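Local coordinates for DNA ligase (Archaeoglobus fulgidus, PDB 3GDE), which probably seals nicks in double-stranded DNA during replication, recombination and repair, in a reaction that consumes ATP, at residues L69-V79 and L94-K105. Numbering follows the deposited sequence.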
loop_
_atom_site.group_PDB
_atom_site.type_symbol
_atom_site.label_atom_id
_atom_site.label_comp_id
_atom_site.label_asym_id
_atom_site.label_seq_id
_atom_site.Cartn_x
_atom_site.Cartn_y
_atom_site.Cartn_z
ATOM N N LEU A 69 -13.757 11.201 -14.310
ATOM C CA LEU A 69 -14.523 12.071 -13.413
ATOM C C LEU A 69 -14.894 13.403 -14.069
ATOM O O LEU A 69 -16.034 13.869 -13.939
ATOM C CB LEU A 69 -13.764 12.313 -12.099
ATOM C CG LEU A 69 -14.112 11.490 -10.858
ATOM C CD1 LEU A 69 -14.546 10.073 -11.210
ATOM C CD2 LEU A 69 -12.953 11.460 -9.882
ATOM N N TYR A 70 -13.930 14.009 -14.765
ATOM C CA TYR A 70 -14.166 15.244 -15.508
ATOM C C TYR A 70 -15.311 15.128 -16.522
ATOM O O TYR A 70 -16.214 15.962 -16.535
ATOM C CB TYR A 70 -12.888 15.718 -16.207
ATOM C CG TYR A 70 -11.933 16.475 -15.307
ATOM C CD1 TYR A 70 -10.616 16.042 -15.136
ATOM C CD2 TYR A 70 -12.347 17.615 -14.626
ATOM C CE1 TYR A 70 -9.736 16.729 -14.307
ATOM C CE2 TYR A 70 -11.482 18.306 -13.798
ATOM C CZ TYR A 70 -10.176 17.861 -13.649
ATOM O OH TYR A 70 -9.323 18.557 -12.834
ATOM N N GLU A 71 -15.268 14.098 -17.355
ATOM C CA GLU A 71 -16.307 13.856 -18.352
ATOM C C GLU A 71 -17.696 13.660 -17.730
ATOM O O GLU A 71 -18.685 14.186 -18.255
ATOM C CB GLU A 71 -15.959 12.649 -19.222
ATOM C CG GLU A 71 -14.549 12.661 -19.818
ATOM C CD GLU A 71 -14.454 13.436 -21.123
ATOM O OE1 GLU A 71 -14.502 14.687 -21.097
ATOM O OE2 GLU A 71 -14.305 12.788 -22.182
ATOM N N ALA A 72 -17.771 12.914 -16.624
ATOM C CA ALA A 72 -19.039 12.698 -15.921
ATOM C C ALA A 72 -19.575 14.004 -15.351
ATOM O O ALA A 72 -20.764 14.292 -15.454
ATOM C CB ALA A 72 -18.889 11.649 -14.820
ATOM N N LEU A 73 -18.690 14.792 -14.758
ATOM C CA LEU A 73 -19.044 16.097 -14.213
ATOM C C LEU A 73 -19.483 17.077 -15.309
ATOM O O LEU A 73 -20.393 17.876 -15.097
ATOM C CB LEU A 73 -17.891 16.659 -13.362
ATOM C CG LEU A 73 -17.677 15.986 -11.992
ATOM C CD1 LEU A 73 -16.352 16.377 -11.342
ATOM C CD2 LEU A 73 -18.826 16.265 -11.036
ATOM N N GLU A 74 -18.835 16.997 -16.471
ATOM C CA GLU A 74 -19.252 17.699 -17.681
ATOM C C GLU A 74 -20.695 17.340 -18.035
ATOM O O GLU A 74 -21.530 18.223 -18.263
ATOM C CB GLU A 74 -18.400 17.240 -18.854
ATOM C CG GLU A 74 -17.152 18.006 -19.172
ATOM C CD GLU A 74 -16.925 18.024 -20.677
ATOM O OE1 GLU A 74 -17.575 18.844 -21.354
ATOM O OE2 GLU A 74 -16.134 17.193 -21.188
ATOM N N ASN A 75 -20.966 16.035 -18.113
ATOM C CA ASN A 75 -22.290 15.539 -18.488
ATOM C C ASN A 75 -23.401 16.060 -17.595
ATOM O O ASN A 75 -24.431 16.501 -18.096
ATOM C CB ASN A 75 -22.342 14.009 -18.497
ATOM C CG ASN A 75 -21.546 13.394 -19.627
ATOM O OD1 ASN A 75 -21.131 12.233 -19.542
ATOM N ND2 ASN A 75 -21.319 14.159 -20.687
ATOM N N VAL A 76 -23.184 16.025 -16.280
ATOM C CA VAL A 76 -24.244 16.350 -15.332
ATOM C C VAL A 76 -24.468 17.851 -15.164
ATOM O O VAL A 76 -25.607 18.290 -14.986
ATOM C CB VAL A 76 -24.050 15.653 -13.948
ATOM C CG1 VAL A 76 -24.099 14.147 -14.106
ATOM C CG2 VAL A 76 -22.732 16.068 -13.272
ATOM N N SER A 77 -23.389 18.631 -15.240
ATOM C CA SER A 77 -23.437 20.061 -14.926
ATOM C C SER A 77 -23.600 20.931 -16.161
ATOM O O SER A 77 -24.022 22.092 -16.062
ATOM C CB SER A 77 -22.172 20.484 -14.189
ATOM O OG SER A 77 -21.041 20.382 -15.040
ATOM N N GLY A 78 -23.243 20.380 -17.315
ATOM C CA GLY A 78 -23.248 21.139 -18.555
ATOM C C GLY A 78 -22.006 21.991 -18.758
ATOM O O GLY A 78 -21.735 22.411 -19.883
ATOM N N VAL A 79 -21.253 22.252 -17.683
ATOM C CA VAL A 79 -20.055 23.094 -17.778
ATOM C C VAL A 79 -18.905 22.336 -18.449
ATOM O O VAL A 79 -18.718 21.133 -18.218
ATOM C CB VAL A 79 -19.621 23.755 -16.418
ATOM C CG1 VAL A 79 -20.761 23.766 -15.396
ATOM C CG2 VAL A 79 -18.401 23.104 -15.840
ATOM N N LEU A 94 -11.120 18.167 -6.128
ATOM C CA LEU A 94 -12.184 17.829 -7.066
ATOM C C LEU A 94 -13.508 17.541 -6.353
ATOM O O LEU A 94 -14.579 17.757 -6.934
ATOM C CB LEU A 94 -11.791 16.667 -7.986
ATOM C CG LEU A 94 -12.617 16.484 -9.270
ATOM C CD1 LEU A 94 -12.504 17.675 -10.247
ATOM C CD2 LEU A 94 -12.227 15.204 -9.968
ATOM N N GLY A 95 -13.427 17.060 -5.107
ATOM C CA GLY A 95 -14.609 16.822 -4.278
ATOM C C GLY A 95 -15.404 18.102 -4.082
ATOM O O GLY A 95 -16.619 18.118 -4.285
ATOM N N LEU A 96 -14.709 19.179 -3.710
ATOM C CA LEU A 96 -15.339 20.481 -3.504
ATOM C C LEU A 96 -15.890 21.073 -4.799
ATOM O O LEU A 96 -16.876 21.810 -4.784
ATOM C CB LEU A 96 -14.366 21.457 -2.833
ATOM C CG LEU A 96 -13.900 21.118 -1.410
ATOM C CD1 LEU A 96 -12.835 22.102 -0.943
ATOM C CD2 LEU A 96 -15.068 21.081 -0.421
ATOM N N VAL A 97 -15.257 20.738 -5.918
ATOM C CA VAL A 97 -15.751 21.139 -7.224
ATOM C C VAL A 97 -17.033 20.383 -7.578
ATOM O O VAL A 97 -18.004 20.992 -8.035
ATOM C CB VAL A 97 -14.692 20.942 -8.331
ATOM C CG1 VAL A 97 -15.293 21.219 -9.714
ATOM C CG2 VAL A 97 -13.495 21.845 -8.076
ATOM N N ALA A 98 -17.024 19.064 -7.390
ATOM C CA ALA A 98 -18.208 18.248 -7.632
ATOM C C ALA A 98 -19.398 18.763 -6.805
ATOM O O ALA A 98 -20.487 18.957 -7.347
ATOM C CB ALA A 98 -17.923 16.780 -7.345
ATOM N N GLU A 99 -19.164 19.014 -5.516
ATOM C CA GLU A 99 -20.158 19.599 -4.624
ATOM C C GLU A 99 -20.763 20.898 -5.180
ATOM O O GLU A 99 -21.975 21.099 -5.137
ATOM C CB GLU A 99 -19.553 19.850 -3.246
ATOM C CG GLU A 99 -20.546 20.386 -2.213
ATOM C CD GLU A 99 -19.874 20.953 -0.968
ATOM O OE1 GLU A 99 -18.622 20.994 -0.901
ATOM O OE2 GLU A 99 -20.601 21.371 -0.050
ATOM N N GLN A 100 -19.902 21.757 -5.713
ATOM C CA GLN A 100 -20.307 23.035 -6.268
ATOM C C GLN A 100 -21.116 22.879 -7.548
ATOM O O GLN A 100 -22.134 23.546 -7.722
ATOM C CB GLN A 100 -19.077 23.929 -6.499
ATOM C CG GLN A 100 -19.332 25.395 -6.202
ATOM C CD GLN A 100 -20.099 25.608 -4.898
ATOM O OE1 GLN A 100 -19.701 25.129 -3.827
ATOM N NE2 GLN A 100 -21.213 26.326 -4.989
ATOM N N LEU A 101 -20.677 21.994 -8.436
ATOM C CA LEU A 101 -21.420 21.741 -9.676
ATOM C C LEU A 101 -22.822 21.162 -9.437
ATOM O O LEU A 101 -23.772 21.555 -10.095
ATOM C CB LEU A 101 -20.627 20.836 -10.626
ATOM C CG LEU A 101 -19.299 21.383 -11.168
ATOM C CD1 LEU A 101 -18.639 20.355 -12.062
ATOM C CD2 LEU A 101 -19.502 22.727 -11.916
ATOM N N ILE A 102 -22.945 20.227 -8.500
ATOM C CA ILE A 102 -24.242 19.632 -8.191
ATOM C C ILE A 102 -25.157 20.617 -7.442
ATOM O O ILE A 102 -26.364 20.647 -7.679
ATOM C CB ILE A 102 -24.101 18.260 -7.465
ATOM C CG1 ILE A 102 -23.946 17.121 -8.482
ATOM C CG2 ILE A 102 -25.337 17.953 -6.620
ATOM C CD1 ILE A 102 -22.627 17.035 -9.192
ATOM N N LYS A 103 -24.570 21.439 -6.576
ATOM C CA LYS A 103 -25.305 22.492 -5.885
ATOM C C LYS A 103 -25.969 23.433 -6.888
ATOM O O LYS A 103 -27.146 23.757 -6.755
ATOM C CB LYS A 103 -24.387 23.272 -4.943
ATOM C CG LYS A 103 -25.117 24.263 -4.049
ATOM C CD LYS A 103 -24.140 25.093 -3.242
ATOM C CE LYS A 103 -24.792 26.370 -2.706
ATOM N NZ LYS A 103 -23.799 27.295 -2.079
ATOM N N LYS A 104 -25.202 23.848 -7.893
ATOM C CA LYS A 104 -25.688 24.686 -8.988
ATOM C C LYS A 104 -26.742 23.970 -9.845
ATOM O O LYS A 104 -27.730 24.582 -10.252
ATOM C CB LYS A 104 -24.492 25.155 -9.832
ATOM C CG LYS A 104 -24.748 25.383 -11.323
ATOM C CD LYS A 104 -23.573 24.849 -12.167
ATOM C CE LYS A 104 -23.790 23.393 -12.616
ATOM N NZ LYS A 104 -24.811 23.266 -13.724
ATOM N N LYS A 105 -26.543 22.678 -10.089
ATOM C CA LYS A 105 -27.417 21.904 -10.974
ATOM C C LYS A 105 -28.797 21.576 -10.400
ATOM O O LYS A 105 -29.788 21.600 -11.123
ATOM C CB LYS A 105 -26.727 20.618 -11.445
ATOM C CG LYS A 105 -27.439 19.918 -12.594
ATOM C CD LYS A 105 -27.487 20.803 -13.838
ATOM C CE LYS A 105 -28.290 20.144 -14.949
ATOM N NZ LYS A 105 -27.687 20.392 -16.297
#
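Ser-77, which lies against Leu-101 and Lys-104, engages the carbonyl of Leu-73 twice: its OG donates to Leu-73 O at 2.6 Å, while its backbone N reaches the same oxygen from the opposite face of the carbonyl plane. With OG between the backbone N and carbonyl carbon (chi1 67°), the hydroxyl folds back on its own helix and also accepts from Val-79 N, an ST turn that leads the chain out of the helix. A valine here would probably leave Val-79 N without its acceptor and the turn less firmly fixed. At the C-terminal end of helix 66-77, long flexible lysines from the neighbouring helix reach the carbonyls of its last turn: Lys-104 NZ donates in the carbonyl plane, on a lone pair, to Ser-77 O at 2.7 Å, and Lys-105 NZ bonds weakly to Val-76 O. Toward the N-terminal ends the interface is apolar. Leu-101 CD2 meets Val-79 CG1 at 3.8 Å; Leu-73 CD2 lies 3.8 Å from Ala-98 CB, whose small methyl admits the leucine; and Leu-94 sends CD2 to Leu-69 and CD1 obliquely to the Tyr-70 ring. The near-parallel helices, 16° apart, thus join within the helical N-terminal domain through an apolar seam, closed by lysine ammoniums where the helix dipole would favour positive charge.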